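Local coordinates for protein thin, isoform D (Drosophila melanogaster, PDB 6XG7) that probably acts as a RING-type ubiquitin-protein ligase, this part being its NHL-repeat beta-propeller, thought to mediate protein-protein interaction, at residues A[103-108]-A[119-124]. Residues are numbered along the deposited sequence; the frame is centred on the assembly and turned at random.
Sequences IGQYII and LDPQGR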
ATOM      1  N   ILE A 103      16.010   0.987   7.130  1.00 16.88           N
ATOM      2  CA  ILE A 103      17.379   1.103   6.638  1.00 17.24           C
ATOM      3  C   ILE A 103      17.424   1.246   5.117  1.00 17.44           C
ATOM      4  O   ILE A 103      18.467   0.998   4.489  1.00 19.74           O
ATOM      5  CB  ILE A 103      18.271  -0.039   7.147  1.00 19.50           C
ATOM      6  CG1 ILE A 103      17.659  -1.407   6.824  1.00 20.03           C
ATOM      7  CG2 ILE A 103      18.513   0.126   8.640  1.00 22.46           C
ATOM      8  CD1 ILE A 103      18.647  -2.547   6.944  1.00 21.30           C
ATOM      9  N   GLY A 104      16.305   1.633   4.512  1.00 16.74           N
ATOM     10  CA  GLY A 104      16.291   1.951   3.101  1.00 16.33           C
ATOM     11  C   GLY A 104      16.116   0.772   2.168  1.00 15.64           C
ATOM     12  O   GLY A 104      16.188   0.955   0.946  1.00 15.76           O
ATOM     13  N   GLN A 105      15.872  -0.424   2.687  1.00 14.77           N
ATOM     14  CA  GLN A 105      15.663  -1.573   1.818  1.00 14.56           C
ATOM     15  C   GLN A 105      14.271  -1.524   1.208  1.00 11.98           C
ATOM     16  O   GLN A 105      13.325  -1.046   1.825  1.00 12.30           O
ATOM     17  CB  GLN A 105      15.834  -2.873   2.607  1.00 16.44           C
ATOM     18  CG  GLN A 105      17.246  -3.038   3.158  1.00 18.18           C
ATOM     19  CD  GLN A 105      17.415  -4.245   4.042  1.00 20.89           C
ATOM     20  OE1 GLN A 105      16.481  -4.706   4.700  1.00 22.36           O
ATOM     21  NE2 GLN A 105      18.638  -4.752   4.084  1.00 23.12           N
ATOM     22  N   TYR A 106      14.172  -2.013  -0.024  1.00 11.64           N
ATOM     23  CA  TYR A 106      12.899  -2.149  -0.720  1.00 11.64           C
ATOM     24  C   TYR A 106      12.328  -3.537  -0.471  1.00 11.07           C
ATOM     25  O   TYR A 106      13.027  -4.543  -0.637  1.00 12.74           O
ATOM     26  CB  TYR A 106      13.075  -1.931  -2.225  1.00 11.79           C
ATOM     27  CG  TYR A 106      13.547  -0.544  -2.577  1.00 11.78           C
ATOM     28  CD1 TYR A 106      12.647   0.474  -2.763  1.00 12.18           C
ATOM     29  CD2 TYR A 106      14.896  -0.247  -2.688  1.00 13.87           C
ATOM     30  CE1 TYR A 106      13.068   1.758  -3.065  1.00 12.93           C
ATOM     31  CE2 TYR A 106      15.330   1.033  -2.984  1.00 13.69           C
ATOM     32  CZ  TYR A 106      14.409   2.036  -3.180  1.00 13.34           C
ATOM     33  OH  TYR A 106      14.795   3.330  -3.461  1.00 17.11           O
ATOM     34  N   ILE A 107      11.069  -3.582  -0.071  1.00 10.42           N
ATOM     35  CA  ILE A 107      10.343  -4.824   0.172  1.00 10.62           C
ATOM     36  C   ILE A 107       9.229  -4.885  -0.863  1.00  9.62           C
ATOM     37  O   ILE A 107       8.361  -4.005  -0.892  1.00 10.49           O
ATOM     38  CB  ILE A 107       9.742  -4.867   1.586  1.00 11.72           C
ATOM     39  CG1 ILE A 107      10.705  -4.312   2.650  1.00 18.59           C
ATOM     40  CG2 ILE A 107       9.215  -6.259   1.888  1.00 12.71           C
ATOM     41  CD1 ILE A 107      11.986  -5.037   2.769  1.00 20.24           C
ATOM     42  N   ILE A 108       9.224  -5.935  -1.688  1.00 10.41           N
ATOM     43  CA  ILE A 108       8.302  -6.044  -2.817  1.00 10.81           C
ATOM     44  C   ILE A 108       7.452  -7.296  -2.668  1.00 10.17           C
ATOM     45  O   ILE A 108       7.982  -8.400  -2.461  1.00 11.03           O
ATOM     46  CB  ILE A 108       9.053  -6.094  -4.161  1.00 13.14           C
ATOM     47  CG1 ILE A 108       9.550  -4.713  -4.586  1.00 18.54           C
ATOM     48  CG2 ILE A 108       8.137  -6.609  -5.280  1.00 14.82           C
ATOM     49  CD1 ILE A 108      10.683  -4.241  -3.868  1.00 21.40           C
ATOM     50  N   LEU A 119      15.392  -5.984  -1.455  1.00 12.87           N
ATOM     51  CA  LEU A 119      16.496  -5.419  -2.214  1.00 14.17           C
ATOM     52  C   LEU A 119      17.152  -4.326  -1.384  1.00 15.55           C
ATOM     53  O   LEU A 119      16.505  -3.686  -0.561  1.00 16.56           O
ATOM     54  CB  LEU A 119      15.998  -4.884  -3.558  1.00 17.19           C
ATOM     55  CG  LEU A 119      15.258  -5.929  -4.420  1.00 21.36           C
ATOM     56  CD1 LEU A 119      13.756  -5.717  -4.309  1.00 24.07           C
ATOM     57  CD2 LEU A 119      15.712  -5.885  -5.870  1.00 24.49           C
ATOM     58  N   ASP A 120      18.450  -4.142  -1.579  1.00 17.10           N
ATOM     59  CA  ASP A 120      19.158  -3.160  -0.769  1.00 18.52           C
ATOM     60  C   ASP A 120      18.780  -1.754  -1.227  1.00 20.04           C
ATOM     61  O   ASP A 120      17.989  -1.603  -2.171  1.00 20.02           O
ATOM     62  CB  ASP A 120      20.665  -3.456  -0.721  1.00 19.65           C
ATOM     63  CG  ASP A 120      21.434  -2.973  -1.935  1.00 21.04           C
ATOM     64  OD1 ASP A 120      20.872  -2.322  -2.835  1.00 20.34           O
ATOM     65  OD2 ASP A 120      22.653  -3.264  -1.967  1.00 21.48           O
ATOM     66  N   PRO A 121      19.255  -0.708  -0.542  1.00 21.00           N
ATOM     67  CA  PRO A 121      18.809   0.655  -0.871  1.00 21.35           C
ATOM     68  C   PRO A 121      19.192   1.107  -2.261  1.00 22.65           C
ATOM     69  O   PRO A 121      18.684   2.140  -2.711  1.00 24.12           O
ATOM     70  CB  PRO A 121      19.492   1.522   0.201  1.00 21.62           C
ATOM     71  CG  PRO A 121      19.744   0.590   1.328  1.00 22.88           C
ATOM     72  CD  PRO A 121      20.069  -0.730   0.684  1.00 21.28           C
ATOM     73  N   GLN A 122      20.093   0.391  -2.934  1.00 23.47           N
ATOM     74  CA  GLN A 122      20.470   0.668  -4.312  1.00 22.79           C
ATOM     75  C   GLN A 122      19.674  -0.169  -5.304  1.00 21.53           C
ATOM     76  O   GLN A 122      19.917  -0.076  -6.509  1.00 24.27           O
ATOM     77  CB  GLN A 122      21.971   0.402  -4.515  1.00 24.01           C
ATOM     78  CG  GLN A 122      22.866   0.873  -3.356  1.00 27.50           C
ATOM     79  CD  GLN A 122      22.624   2.330  -2.962  1.00 29.81           C
ATOM     80  OE1 GLN A 122      22.205   3.149  -3.785  1.00 31.29           O
ATOM     81  NE2 GLN A 122      22.869   2.655  -1.686  1.00 29.18           N
ATOM     82  N   GLY A 123      18.750  -0.999  -4.832  1.00 20.00           N
ATOM     83  CA  GLY A 123      18.007  -1.859  -5.722  1.00 19.39           C
ATOM     84  C   GLY A 123      18.645  -3.196  -6.016  1.00 20.75           C
ATOM     85  O   GLY A 123      18.204  -3.875  -6.944  1.00 21.50           O
ATOM     86  N   ARG A 124      19.662  -3.594  -5.257  1.00 19.32           N
ATOM     87  CA  ARG A 124      20.368  -4.852  -5.468  1.00 18.57           C
ATOM     88  C   ARG A 124      19.673  -5.962  -4.691  1.00 16.78           C
ATOM     89  O   ARG A 124      19.436  -5.829  -3.491  1.00 17.09           O
ATOM     90  CB  ARG A 124      21.804  -4.684  -4.967  1.00 19.56           C
ATOM     91  CG  ARG A 124      22.792  -5.756  -5.370  1.00 22.03           C
ATOM     92  CD  ARG A 124      24.118  -5.507  -4.642  1.00 24.34           C
ATOM     93  NE  ARG A 124      25.196  -6.352  -5.140  1.00 26.70           N
ATOM     94  CZ  ARG A 124      25.919  -6.080  -6.224  1.00 27.47           C
ATOM     95  NH1 ARG A 124      25.690  -4.975  -6.929  1.00 29.01           N
ATOM     96  NH2 ARG A 124      26.886  -6.902  -6.590  1.00 29.72           N
TER
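Y106 and L119 form an antiparallel hydrogen-bonded pair. The bond from L119 N to Y106 O is 2.9 Å long and nearly straight (167° at the hydrogen), in the carbonyl plane. Its counterpart, Y106 N to L119 O, matches it in length but is more bent, the donor standing 26° out of the carbonyl plane. Past this pair, 119-124 leaves the strand as a type I turn from D120 to G123. D120 OD1 accepts two backbone N-H groups, from Q122 N at 2.8 Å, which makes an Asx turn, and from R124 N at 3.0 Å, the two donors reaching opposite faces of the carboxylate. D120 O takes G123 N, and D120 N is satisfied by R124 O.

The Y106 ring lies along the turn with its edge to the carbonyls: CD2 is 3.4 Å from D120 O and CE2 3.5 Å from P121 O, both in the ring plane. With chi1 at -63°, CG sits beside the backbone N, which swings the ring toward the turn. The exposed P121 lies against the I103-G104 backbone, its CA making a CA-H...O contact of 3.2 Å with G104 O. At the buried end the methyls I108 CD1 and L119 CD1 meet at 3.4 Å, closer than usual van der Waals contact.

N101 OD1 accepts from the backbone N of both I103 and Q105. The contact joins two inner strands of a four-stranded NHL propeller blade, 106-110 and 115-119, where the latter turns toward outermost strand 125-129; Y106 meets F82 edge-to-face and, like I108, packs against strand 68-72, while I107 touches strand 142-147.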